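Local structure of probable branched-chain-amino-acid aminotransferase (Thermotoga maritima MSB8, 3CSW) at residues V42-R47 / Y57-R62; L63-D68 / P141-I146; E234-H239 / P262-L267; T123-K128 / V245-L250. The protein probably transfers amino groups from leucine, isoleucine and valine to 2-oxoglutarate, using pyridoxal 5'-phosphate as cofactor. All blocks are in the same frame, centred on the assembly; numbering follows the deposited sequence. Where two conformers were deposited one is given.

Followed from the N terminus, the chain first makes contact 1, which closes a short loop of nine residues and lays helix 56-68 along strand 42-49. Contact 2 then uses the end of the same helix and closes only at the loop 141-146, so the two follow in series and meet beside the cofactor, their centres about 10 Å apart. Contact 4 opens at 123, before contact 2 has closed, and ends at 245-250, so it crosses contact 2. It also crosses contact 3, which joins strand 234-239 to helix 262-276. Contacts 3 and 4 meet in one sheet, where strands 234-239 and 243-247 are neighbours, and lie across the chain's centre from contacts 1 and 2.

Contact 1: V42-R47 / Y57-R62; sequences VYETLR and YKHYTR. With PLP (pyridoxal-5'-phosphate), chain E.
Strand 42-47 and helix 57-62 run nearly antiparallel, their axes at 169° and 8.6 Å apart at closest approach, with the CA atoms of Glu44 and His59 facing each other at 6.5 Å. A bend at chi2 folds the chain of Glu44 so that both carboxylate oxygens face the helix. Glu44 OE1 takes a nearly straight hydrogen bond from His59 ND1 at 2.7 Å, the acceptor lying in the plane of the imidazole while the nitrogen comes to the anti side of OE1, out of the carboxylate plane. The syn lone pair of the same oxygen receives Arg62 NH2 at 3.0 Å, and Glu44 OE2 receives Arg62 NE at 2.9 Å. In one of its two conformers Arg62 thus grips the carboxylate side-on, the two planar groups only 29° apart. This pairing of sheet and helix belongs to the N-terminal part of a class IV aminotransferase: a strand of an antiparallel sheet turns through a tight hairpin into a helix that lies back against it, and the helix presents an arginine to the cofactor phosphate. Bends at chi2 and chi3 (-58°) turn the guanidinium toward the phosphate, where Arg62 NH2 bonds O1P of pyridoxal phosphate at 2.9 Å, with a longer, weak bond from NH1. NH2 is shared between carboxylate and phosphate, and Glu44 acts as a second-shell residue that fixes how the guanidinium of Arg62 is turned toward the phosphate. Over one face of the His59 ring lies Leu46, its CG 4.0 Å from the ring centroid in a CH-pi contact, while Ile203 of helix 203-214 touches this histidine.

Contact 2: L63-D68 / P141-I146; sequences LKRSAD and PPALKI. With PLP (pyridoxal-5'-phosphate), chain E.
The loop that carries Lys145, by similarity the lysine that forms the internal aldimine in this class IV aminotransferase, packs through Ala143, Leu144 and Lys145 against the last turns of helix 56-68. No covalent link to the cofactor is modelled; Lys145 NZ lies 3.0 Å from C4A, the aldehyde carbon of pyridoxal phosphate, brought there by bends at chi3 and chi4. A type I turn from Pro141 to Leu144 leads into the lysine, and Ser66 holds the loop just behind it. Ser66 OG accepts the backbone N-H of Lys145, N to OG 3.2 Å, with an N-H...O angle of 165°, so the helix fixes the backbone from which the lysine chain springs. One water knits the rest together: it donates to Ser66 OG at 2.8 Å and to Ala143 O at 2.7 Å, and accepts from Arg65 NE at 3.0 Å. Leu144 leans back over the helix, its CD1 3.6 Å from Ser66 O, and packs also on Leu154 of a second subunit. Arg65 reaches the loop through a bend at chi3 (70°); its NH2 forms a salt bridge with Asp201, while Ala143 CB rests over one face of the guanidinium, 3.6 Å from NH2.

Contact 3: E234-H239 / P262-L267; sequences EMFLTH and PVTATL
Glu234 sets its CG beside the backbone N (chi1 -42°) and then runs straight out, which carries its carboxylate to the first turn of helix 262-276. Thr264, with OG1 likewise beside its backbone N (chi1 -53°), turns its hydroxyl back to meet that group. Glu234 OE1 accepts the backbone N-H of Thr264, N to OE1 2.8 Å, on its syn side, and the hydroxyl of Thr264 on its anti lone pair, OE1 to OG1 being 2.6 Å. Glu234 OE2 uses its syn lone pair for the backbone N-H of Val263, N to OE2 3.0 Å. Two amides at the start of a helix, which have no acceptor within a preceding turn, are thereby satisfied, and the helix end would be expected to favour a negative charge here. Were Glu234 an alanine, the amides of Val263 and Thr264 and the threonine hydroxyl would probably be left without this acceptor, and the helix start freer to shift. Pro262 and Val263 lie beside the carboxylate, with Pro262 CD 3.3 Å from Glu234 OE2. Two residues further along the strand, Phe236 brings its ring to the helix: its CD2 lies 3.6 Å from Thr264 OG1, and its CZ 3.8 Å from CD1 of Leu267, whose side chain it crosses at about a right angle. The same ring stacks on Phe183 of the adjacent strand and touches Val208 of helix 203-214. What emerges is an alpha/beta layer, in which the start of the C-terminal helix, segment 262-267, runs at 33° to an inner strand of a mixed sheet and a strand carboxylate receives the amides of its first turn.

Contact 4: T123-K128 / V245-L250; sequences TGVEVK and VPVRRL
Val127 is one bump: its CG2 fits between Val247 and Leu250, 3.7 Å from Val247 CG1 and equally far from Leu250 CD1. Earlier in the strand, Val125 CG1 meets Val245 CG1 at 3.7 Å, the two side chains crossing at about a right angle. Val125, Val127, Val247 and Leu250 share one face of a parallel pairing whose register slips by one residue at a beta bulge. There Val125 O accepts Arg248 N at 2.9 Å and, weakly, Arg249 N; beyond it Val127 N bonds Arg249 O at 3.0 Å. Gly124 is the hollow: a CB would run into Arg248 CB, and its own backbone angles also call for glycine, so the arginine chain lies close, with CD 3.5 Å from Thr123 O. On the other face Glu126, in one of its two conformers, bends at chi2 (79°) and lays OE1 along the extended chain of Arg249, ending in a weak salt bridge to NH1 at 3.4 Å. With an alanine at Arg249, the Glu126 carboxylate would probably lose its cross-strand charge partner and the aliphatic chain it lies along. Around this corner between two sheets, Met235 and Leu237 of strand 234-239 back Val127, helix 262-276 packs on Pro246, and helix 226-230 on Leu250.

Contact 1: V42-R47 / Y57-R62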
# COMPACT_ATOMS: atom_id res chain seq x y z
N VAL A 42 12.55 -10.88 -22.80
CA VAL A 42 12.02 -11.95 -21.97
C VAL A 42 13.11 -13.02 -21.92
O VAL A 42 13.78 -13.24 -22.93
CB VAL A 42 10.71 -12.51 -22.57
CG1 VAL A 42 10.40 -13.90 -22.03
CG2 VAL A 42 9.55 -11.53 -22.32
N TYR A 43 13.31 -13.68 -20.78
CA TYR A 43 14.40 -14.64 -20.70
C TYR A 43 14.22 -15.82 -19.74
O TYR A 43 13.38 -15.79 -18.85
CB TYR A 43 15.70 -13.91 -20.34
CG TYR A 43 15.85 -13.56 -18.88
CD1 TYR A 43 15.27 -12.41 -18.36
CD2 TYR A 43 16.60 -14.37 -18.02
CE1 TYR A 43 15.40 -12.08 -17.02
CE2 TYR A 43 16.74 -14.05 -16.67
CZ TYR A 43 16.13 -12.90 -16.19
OH TYR A 43 16.24 -12.54 -14.88
N GLU A 44 15.05 -16.83 -19.96
CA GLU A 44 15.15 -18.01 -19.10
C GLU A 44 16.61 -18.42 -18.94
O GLU A 44 17.43 -18.11 -19.81
CB GLU A 44 14.35 -19.18 -19.70
CG GLU A 44 12.84 -19.13 -19.49
CD GLU A 44 12.45 -19.15 -18.00
OE1 GLU A 44 13.12 -19.83 -17.22
OE2 GLU A 44 11.46 -18.49 -17.63
N THR A 45 16.93 -19.09 -17.83
CA THR A 45 18.27 -19.63 -17.59
C THR A 45 18.14 -21.12 -17.32
O THR A 45 17.23 -21.55 -16.63
CB THR A 45 19.00 -18.94 -16.40
OG1 THR A 45 18.31 -19.19 -15.17
CG2 THR A 45 19.11 -17.42 -16.64
N LEU A 46 19.04 -21.92 -17.89
CA LEU A 46 19.04 -23.36 -17.70
C LEU A 46 20.45 -23.80 -17.34
O LEU A 46 21.40 -23.05 -17.54
CB LEU A 46 18.59 -24.13 -18.96
CG LEU A 46 17.21 -23.86 -19.59
CD1 LEU A 46 17.27 -22.65 -20.53
CD2 LEU A 46 16.71 -25.10 -20.31
N ARG A 47 20.56 -24.99 -16.77
CA ARG A 47 21.85 -25.66 -16.61
C ARG A 47 21.72 -27.08 -17.12
O ARG A 47 20.62 -27.55 -17.36
CB ARG A 47 22.33 -25.66 -15.16
CG ARG A 47 21.52 -26.54 -14.22
CD ARG A 47 22.33 -26.89 -12.99
NE ARG A 47 23.31 -27.90 -13.33
CZ ARG A 47 24.27 -28.33 -12.52
NH1 ARG A 47 24.42 -27.83 -11.30
NH2 ARG A 47 25.08 -29.29 -12.95
N TYR A 57 11.51 -28.42 -20.81
CA TYR A 57 10.10 -28.17 -21.06
C TYR A 57 9.52 -27.14 -20.07
O TYR A 57 8.79 -26.25 -20.46
CB TYR A 57 9.27 -29.47 -21.02
CG TYR A 57 7.84 -29.23 -21.42
CD1 TYR A 57 7.53 -28.85 -22.73
CD2 TYR A 57 6.81 -29.32 -20.49
CE1 TYR A 57 6.23 -28.57 -23.10
CE2 TYR A 57 5.50 -29.04 -20.86
CZ TYR A 57 5.22 -28.67 -22.16
OH TYR A 57 3.92 -28.40 -22.53
N LYS A 58 9.87 -27.27 -18.79
CA LYS A 58 9.42 -26.34 -17.77
C LYS A 58 9.86 -24.91 -18.05
O LYS A 58 9.08 -23.97 -17.89
CB LYS A 58 9.91 -26.78 -16.39
CG LYS A 58 9.23 -28.04 -15.91
CD LYS A 58 9.67 -28.49 -14.54
CE LYS A 58 8.78 -29.62 -14.04
NZ LYS A 58 9.34 -30.12 -12.73
N HIS A 59 11.11 -24.76 -18.48
CA HIS A 59 11.65 -23.45 -18.85
C HIS A 59 11.01 -22.90 -20.12
O HIS A 59 10.75 -21.72 -20.20
CB HIS A 59 13.16 -23.51 -19.00
CG HIS A 59 13.89 -23.52 -17.70
ND1 HIS A 59 14.04 -22.39 -16.93
CD2 HIS A 59 14.49 -24.52 -17.01
CE1 HIS A 59 14.71 -22.69 -15.84
NE2 HIS A 59 15.02 -23.97 -15.87
N TYR A 60 10.77 -23.76 -21.10
CA TYR A 60 10.07 -23.36 -22.32
C TYR A 60 8.67 -22.80 -22.04
O TYR A 60 8.26 -21.80 -22.62
CB TYR A 60 9.96 -24.56 -23.28
CG TYR A 60 9.33 -24.21 -24.61
CD1 TYR A 60 10.08 -23.59 -25.62
CD2 TYR A 60 7.99 -24.45 -24.85
CE1 TYR A 60 9.49 -23.25 -26.84
CE2 TYR A 60 7.39 -24.11 -26.06
CZ TYR A 60 8.14 -23.51 -27.06
OH TYR A 60 7.52 -23.20 -28.26
N THR A 61 7.91 -23.46 -21.17
CA THR A 61 6.55 -23.00 -20.89
C THR A 61 6.56 -21.68 -20.09
O THR A 61 5.66 -20.86 -20.27
CB THR A 61 5.67 -24.09 -20.21
OG1 THR A 61 6.09 -24.27 -18.85
CG2 THR A 61 5.80 -25.43 -20.97
N ARG A 62 7.56 -21.47 -19.24
CA ARG A 62 7.71 -20.21 -18.49
C ARG A 62 8.05 -19.09 -19.46
O ARG A 62 7.58 -17.97 -19.31
CB ARG A 62 8.82 -20.26 -17.43
CG ARG A 62 8.37 -20.38 -15.98
CD ARG A 62 9.19 -19.43 -15.07
NE ARG A 62 10.63 -19.67 -15.14
CZ ARG A 62 11.45 -19.82 -14.09
NH1 ARG A 62 11.00 -19.75 -12.85
NH2 ARG A 62 12.73 -20.03 -14.30
N1 PLP E . 13.64 -15.41 -8.24
C2 PLP E . 14.10 -14.55 -9.23
C2A PLP E . 13.80 -13.09 -9.07
C3 PLP E . 14.82 -15.05 -10.33
O3 PLP E . 15.36 -14.21 -11.27
C4 PLP E . 15.07 -16.44 -10.42
C4A PLP E . 15.90 -17.00 -11.55
O4A PLP E . 17.14 -16.98 -11.48
C5 PLP E . 14.61 -17.30 -9.41
C6 PLP E . 13.89 -16.77 -8.33
C5A PLP E . 15.04 -18.75 -9.33
O4P PLP E . 14.23 -19.54 -10.19
P PLP E . 14.75 -20.96 -10.82
O1P PLP E . 13.79 -21.41 -11.93
O2P PLP E . 14.80 -22.00 -9.73
O3P PLP E . 16.14 -20.67 -11.36

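Contact 2: L63-D68 / P141-I146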
# COMPACT_ATOMS: atom_id res chain seq x y z
N LEU A 63 8.90 -19.41 -20.44
CA LEU A 63 9.29 -18.44 -21.47
C LEU A 63 8.03 -18.03 -22.23
O LEU A 63 7.77 -16.84 -22.42
CB LEU A 63 10.35 -19.03 -22.42
CG LEU A 63 11.05 -18.10 -23.43
CD1 LEU A 63 11.93 -17.01 -22.76
CD2 LEU A 63 11.91 -18.90 -24.40
N LYS A 64 7.23 -19.00 -22.66
CA LYS A 64 5.98 -18.71 -23.36
C LYS A 64 5.04 -17.81 -22.52
O LYS A 64 4.45 -16.85 -23.02
CB LYS A 64 5.27 -20.01 -23.75
CG LYS A 64 4.03 -19.77 -24.59
CD LYS A 64 3.41 -21.07 -25.16
CE LYS A 64 2.35 -20.73 -26.24
NZ LYS A 64 1.61 -19.43 -25.95
N ARG A 65 4.93 -18.12 -21.24
CA ARG A 65 4.11 -17.35 -20.33
C ARG A 65 4.61 -15.90 -20.18
O ARG A 65 3.80 -14.98 -20.16
CB ARG A 65 4.04 -18.04 -18.96
CG ARG A 65 3.18 -17.31 -17.96
CD ARG A 65 3.23 -17.98 -16.61
NE ARG A 65 4.54 -17.79 -16.00
CZ ARG A 65 4.94 -18.39 -14.88
NH1 ARG A 65 4.13 -19.21 -14.23
NH2 ARG A 65 6.17 -18.16 -14.43
N SER A 66 5.93 -15.70 -20.07
CA SER A 66 6.50 -14.36 -20.04
C SER A 66 6.22 -13.64 -21.37
O SER A 66 5.93 -12.43 -21.37
CB SER A 66 8.01 -14.38 -19.78
OG SER A 66 8.32 -14.61 -18.40
N ALA A 67 6.31 -14.37 -22.47
CA ALA A 67 6.05 -13.82 -23.80
C ALA A 67 4.59 -13.41 -23.96
O ALA A 67 4.31 -12.43 -24.65
CB ALA A 67 6.45 -14.82 -24.89
N ASP A 68 3.68 -14.13 -23.31
CA ASP A 68 2.24 -13.84 -23.40
C ASP A 68 1.83 -12.55 -22.70
O ASP A 68 0.88 -11.91 -23.14
CB ASP A 68 1.41 -15.01 -22.87
CG ASP A 68 1.42 -16.21 -23.82
OD1 ASP A 68 1.72 -16.02 -25.03
OD2 ASP A 68 1.15 -17.34 -23.35
N PRO A 141 3.39 -7.96 -13.31
CA PRO A 141 3.30 -9.33 -12.86
C PRO A 141 4.64 -9.84 -12.37
O PRO A 141 5.65 -9.74 -13.07
CB PRO A 141 2.86 -10.11 -14.11
CG PRO A 141 2.44 -9.10 -15.11
CD PRO A 141 3.09 -7.81 -14.75
N PRO A 142 4.68 -10.37 -11.14
CA PRO A 142 5.90 -10.92 -10.58
C PRO A 142 6.54 -12.02 -11.43
O PRO A 142 7.76 -12.16 -11.42
CB PRO A 142 5.43 -11.51 -9.25
CG PRO A 142 4.21 -10.77 -8.92
CD PRO A 142 3.56 -10.43 -10.19
N ALA A 143 5.73 -12.79 -12.16
CA ALA A 143 6.23 -13.88 -13.01
C ALA A 143 6.76 -13.42 -14.37
O ALA A 143 7.21 -14.25 -15.14
CB ALA A 143 5.13 -14.97 -13.20
N LEU A 144 6.69 -12.12 -14.69
CA LEU A 144 7.33 -11.63 -15.93
C LEU A 144 8.87 -11.57 -15.77
O LEU A 144 9.40 -10.68 -15.10
CB LEU A 144 6.76 -10.26 -16.35
CG LEU A 144 7.43 -9.52 -17.53
CD1 LEU A 144 7.43 -10.37 -18.82
CD2 LEU A 144 6.78 -8.16 -17.76
N LYS A 145 9.58 -12.52 -16.39
CA LYS A 145 11.04 -12.54 -16.36
C LYS A 145 11.53 -11.75 -17.56
O LYS A 145 11.61 -12.30 -18.67
CB LYS A 145 11.61 -13.94 -16.48
CG LYS A 145 11.69 -14.72 -15.22
CD LYS A 145 12.28 -16.11 -15.50
CE LYS A 145 13.78 -16.13 -15.42
NZ LYS A 145 14.23 -16.52 -14.05
N ILE A 146 11.81 -10.47 -17.31
CA ILE A 146 12.24 -9.51 -18.32
C ILE A 146 13.55 -8.85 -17.82
O ILE A 146 13.73 -8.64 -16.62
CB ILE A 146 11.09 -8.54 -18.71
CG1 ILE A 146 11.46 -7.79 -20.00
CG2 ILE A 146 10.73 -7.57 -17.55
CD1 ILE A 146 10.30 -7.21 -20.74
N1 PLP E . 13.64 -15.41 -8.24
C2 PLP E . 14.10 -14.55 -9.23
C2A PLP E . 13.80 -13.09 -9.07
C3 PLP E . 14.82 -15.05 -10.33
O3 PLP E . 15.36 -14.21 -11.27
C4 PLP E . 15.07 -16.44 -10.42
C4A PLP E . 15.90 -17.00 -11.55
O4A PLP E . 17.14 -16.98 -11.48
C5 PLP E . 14.61 -17.30 -9.41
C6 PLP E . 13.89 -16.77 -8.33
C5A PLP E . 15.04 -18.75 -9.33
O4P PLP E . 14.23 -19.54 -10.19
P PLP E . 14.75 -20.96 -10.82
O1P PLP E . 13.79 -21.41 -11.93
O2P PLP E . 14.80 -22.00 -9.73
O3P PLP E . 16.14 -20.67 -11.36
O HOH W 1 7.05 -16.41 -16.72

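Contact 3: E234-H239 / P262-L267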
# COMPACT_ATOMS: atom_id res chain seq x y z
N GLU A 234 16.83 -22.79 10.38
CA GLU A 234 17.63 -22.90 9.18
C GLU A 234 17.07 -21.98 8.11
O GLU A 234 15.90 -21.67 8.13
CB GLU A 234 17.64 -24.34 8.60
CG GLU A 234 17.77 -25.46 9.61
CD GLU A 234 17.81 -26.86 8.99
OE1 GLU A 234 18.36 -27.03 7.89
OE2 GLU A 234 17.32 -27.81 9.65
N MSE A 235 17.92 -21.61 7.16
CA MSE A 235 17.52 -20.87 5.97
C MSE A 235 18.38 -21.32 4.78
O MSE A 235 19.54 -21.69 4.95
CB MSE A 235 17.66 -19.37 6.23
CG MSE A 235 17.35 -18.45 5.05
SE MSE A 235 17.53 -16.58 5.51
CE MSE A 235 17.06 -15.87 3.88
N PHE A 236 17.78 -21.35 3.59
CA PHE A 236 18.51 -21.66 2.35
C PHE A 236 17.84 -21.04 1.12
O PHE A 236 16.67 -20.61 1.18
CB PHE A 236 18.76 -23.18 2.17
CG PHE A 236 17.51 -24.03 1.89
CD1 PHE A 236 17.03 -24.17 0.59
CD2 PHE A 236 16.89 -24.74 2.91
CE1 PHE A 236 15.91 -24.96 0.32
CE2 PHE A 236 15.78 -25.55 2.65
CZ PHE A 236 15.29 -25.65 1.34
N LEU A 237 18.61 -20.97 0.04
CA LEU A 237 18.18 -20.44 -1.24
C LEU A 237 18.12 -21.54 -2.28
O LEU A 237 18.82 -22.55 -2.16
CB LEU A 237 19.14 -19.36 -1.74
CG LEU A 237 19.55 -18.24 -0.78
CD1 LEU A 237 20.64 -17.36 -1.42
CD2 LEU A 237 18.32 -17.43 -0.33
N THR A 238 17.31 -21.34 -3.31
CA THR A 238 17.26 -22.26 -4.43
C THR A 238 17.34 -21.49 -5.75
O THR A 238 16.64 -20.51 -5.95
CB THR A 238 15.95 -23.13 -4.40
OG1 THR A 238 14.79 -22.30 -4.57
CG2 THR A 238 15.81 -23.90 -3.09
N HIS A 239 18.20 -21.93 -6.66
CA HIS A 239 18.25 -21.37 -8.02
C HIS A 239 18.87 -22.37 -8.99
O HIS A 239 19.57 -23.28 -8.58
CB HIS A 239 18.95 -19.99 -8.06
CG HIS A 239 20.39 -20.00 -7.63
ND1 HIS A 239 21.44 -19.95 -8.53
CD2 HIS A 239 20.95 -20.02 -6.40
CE1 HIS A 239 22.58 -19.94 -7.86
NE2 HIS A 239 22.31 -20.00 -6.57
N PRO A 262 20.27 -29.71 9.62
CA PRO A 262 19.93 -31.06 9.17
C PRO A 262 18.90 -31.19 8.05
O PRO A 262 19.01 -32.09 7.22
CB PRO A 262 19.42 -31.75 10.46
CG PRO A 262 19.04 -30.63 11.37
CD PRO A 262 19.89 -29.46 11.02
N VAL A 263 17.87 -30.34 8.04
CA VAL A 263 16.87 -30.41 6.98
C VAL A 263 17.51 -29.95 5.67
O VAL A 263 17.32 -30.58 4.63
CB VAL A 263 15.58 -29.59 7.32
CG1 VAL A 263 14.62 -29.52 6.14
CG2 VAL A 263 14.88 -30.18 8.54
N THR A 264 18.30 -28.86 5.73
CA THR A 264 19.00 -28.31 4.55
C THR A 264 19.97 -29.32 3.98
O THR A 264 20.07 -29.48 2.75
CB THR A 264 19.83 -27.06 4.90
OG1 THR A 264 19.00 -26.09 5.56
CG2 THR A 264 20.48 -26.44 3.64
N ALA A 265 20.69 -30.00 4.88
CA ALA A 265 21.69 -31.00 4.53
C ALA A 265 21.07 -32.22 3.83
O ALA A 265 21.62 -32.69 2.85
CB ALA A 265 22.49 -31.43 5.80
N THR A 266 19.94 -32.72 4.31
CA THR A 266 19.27 -33.83 3.64
C THR A 266 18.77 -33.43 2.27
O THR A 266 18.88 -34.20 1.31
CB THR A 266 18.04 -34.31 4.41
OG1 THR A 266 18.34 -34.34 5.80
CG2 THR A 266 17.66 -35.72 3.95
N LEU A 267 18.18 -32.24 2.18
CA LEU A 267 17.64 -31.77 0.91
C LEU A 267 18.76 -31.60 -0.11
O LEU A 267 18.60 -32.01 -1.27
CB LEU A 267 16.81 -30.48 1.08
CG LEU A 267 15.50 -30.63 1.88
CD1 LEU A 267 14.94 -29.28 2.32
CD2 LEU A 267 14.44 -31.45 1.11

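Contact 4: T123-K128 / V245-L250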
# COMPACT_ATOMS: atom_id res chain seq x y z
N THR A 123 29.82 -24.81 3.12
CA THR A 123 30.03 -23.90 4.25
C THR A 123 28.95 -22.77 4.45
O THR A 123 28.97 -22.03 5.44
CB THR A 123 31.41 -23.22 4.11
OG1 THR A 123 31.58 -22.24 5.14
CG2 THR A 123 31.56 -22.55 2.73
N GLY A 124 28.02 -22.63 3.52
CA GLY A 124 26.95 -21.63 3.64
C GLY A 124 27.31 -20.27 3.07
O GLY A 124 28.49 -19.95 2.88
N VAL A 125 26.30 -19.46 2.76
CA VAL A 125 26.55 -18.13 2.21
C VAL A 125 25.95 -17.06 3.13
O VAL A 125 25.18 -17.39 4.06
CB VAL A 125 25.96 -17.99 0.76
CG1 VAL A 125 26.55 -19.05 -0.18
CG2 VAL A 125 24.40 -18.05 0.77
N GLU A 126 26.38 -15.82 2.90
CA GLU A 126 25.82 -14.61 3.53
C GLU A 126 24.78 -13.99 2.60
O GLU A 126 25.01 -13.89 1.40
CB GLU A 126 26.92 -13.56 3.77
CG GLU A 126 26.44 -12.12 4.12
CD GLU A 126 25.99 -11.94 5.58
OE1 GLU A 126 26.53 -12.63 6.44
OE2 GLU A 126 25.15 -11.08 5.85
N VAL A 127 23.64 -13.58 3.15
CA VAL A 127 22.62 -12.84 2.41
C VAL A 127 22.23 -11.62 3.26
O VAL A 127 22.44 -11.60 4.49
CB VAL A 127 21.35 -13.68 2.06
CG1 VAL A 127 21.72 -14.89 1.26
CG2 VAL A 127 20.60 -14.12 3.30
N LYS A 128 21.68 -10.60 2.61
CA LYS A 128 21.22 -9.42 3.32
C LYS A 128 19.85 -9.00 2.82
O LYS A 128 19.52 -9.24 1.65
CB LYS A 128 22.22 -8.27 3.13
CG LYS A 128 23.51 -8.52 3.81
CD LYS A 128 24.52 -7.44 3.55
CE LYS A 128 25.85 -7.83 4.15
NZ LYS A 128 26.75 -6.66 4.20
N VAL A 245 21.22 -23.89 -1.69
CA VAL A 245 22.31 -23.08 -1.19
C VAL A 245 22.04 -22.72 0.28
O VAL A 245 21.15 -21.92 0.57
CB VAL A 245 22.54 -21.81 -2.07
CG1 VAL A 245 23.72 -20.98 -1.56
CG2 VAL A 245 22.78 -22.21 -3.55
N PRO A 246 22.79 -23.32 1.22
CA PRO A 246 22.57 -23.03 2.63
C PRO A 246 22.97 -21.62 2.99
O PRO A 246 23.97 -21.12 2.46
CB PRO A 246 23.48 -24.03 3.36
CG PRO A 246 24.04 -24.89 2.36
CD PRO A 246 23.91 -24.26 1.03
N VAL A 247 22.20 -20.98 3.87
CA VAL A 247 22.50 -19.63 4.33
C VAL A 247 23.02 -19.72 5.75
O VAL A 247 22.31 -20.15 6.67
CB VAL A 247 21.27 -18.67 4.28
CG1 VAL A 247 21.60 -17.32 4.95
CG2 VAL A 247 20.75 -18.47 2.81
N ARG A 248 24.28 -19.34 5.95
CA ARG A 248 24.83 -19.33 7.31
C ARG A 248 24.60 -18.04 8.10
O ARG A 248 24.62 -18.06 9.34
CB ARG A 248 26.31 -19.70 7.30
CG ARG A 248 27.23 -18.66 6.87
CD ARG A 248 28.70 -19.06 7.19
NE ARG A 248 29.52 -18.32 6.25
CZ ARG A 248 29.77 -17.01 6.34
NH1 ARG A 248 29.31 -16.28 7.36
NH2 ARG A 248 30.49 -16.41 5.38
N ARG A 249 24.33 -16.93 7.39
CA ARG A 249 24.14 -15.63 8.02
C ARG A 249 23.20 -14.71 7.19
O ARG A 249 23.36 -14.60 5.98
CB ARG A 249 25.51 -15.00 8.17
CG ARG A 249 25.61 -13.81 9.06
CD ARG A 249 27.09 -13.61 9.37
NE ARG A 249 27.33 -12.66 10.45
CZ ARG A 249 27.69 -11.38 10.27
NH1 ARG A 249 27.83 -10.88 9.04
NH2 ARG A 249 27.89 -10.60 11.33
N LEU A 250 22.20 -14.12 7.85
CA LEU A 250 21.32 -13.11 7.28
C LEU A 250 21.63 -11.81 8.00
O LEU A 250 21.48 -11.71 9.20
CB LEU A 250 19.84 -13.49 7.48
CG LEU A 250 18.75 -12.46 7.19
CD1 LEU A 250 18.77 -12.01 5.72
CD2 LEU A 250 17.36 -13.01 7.64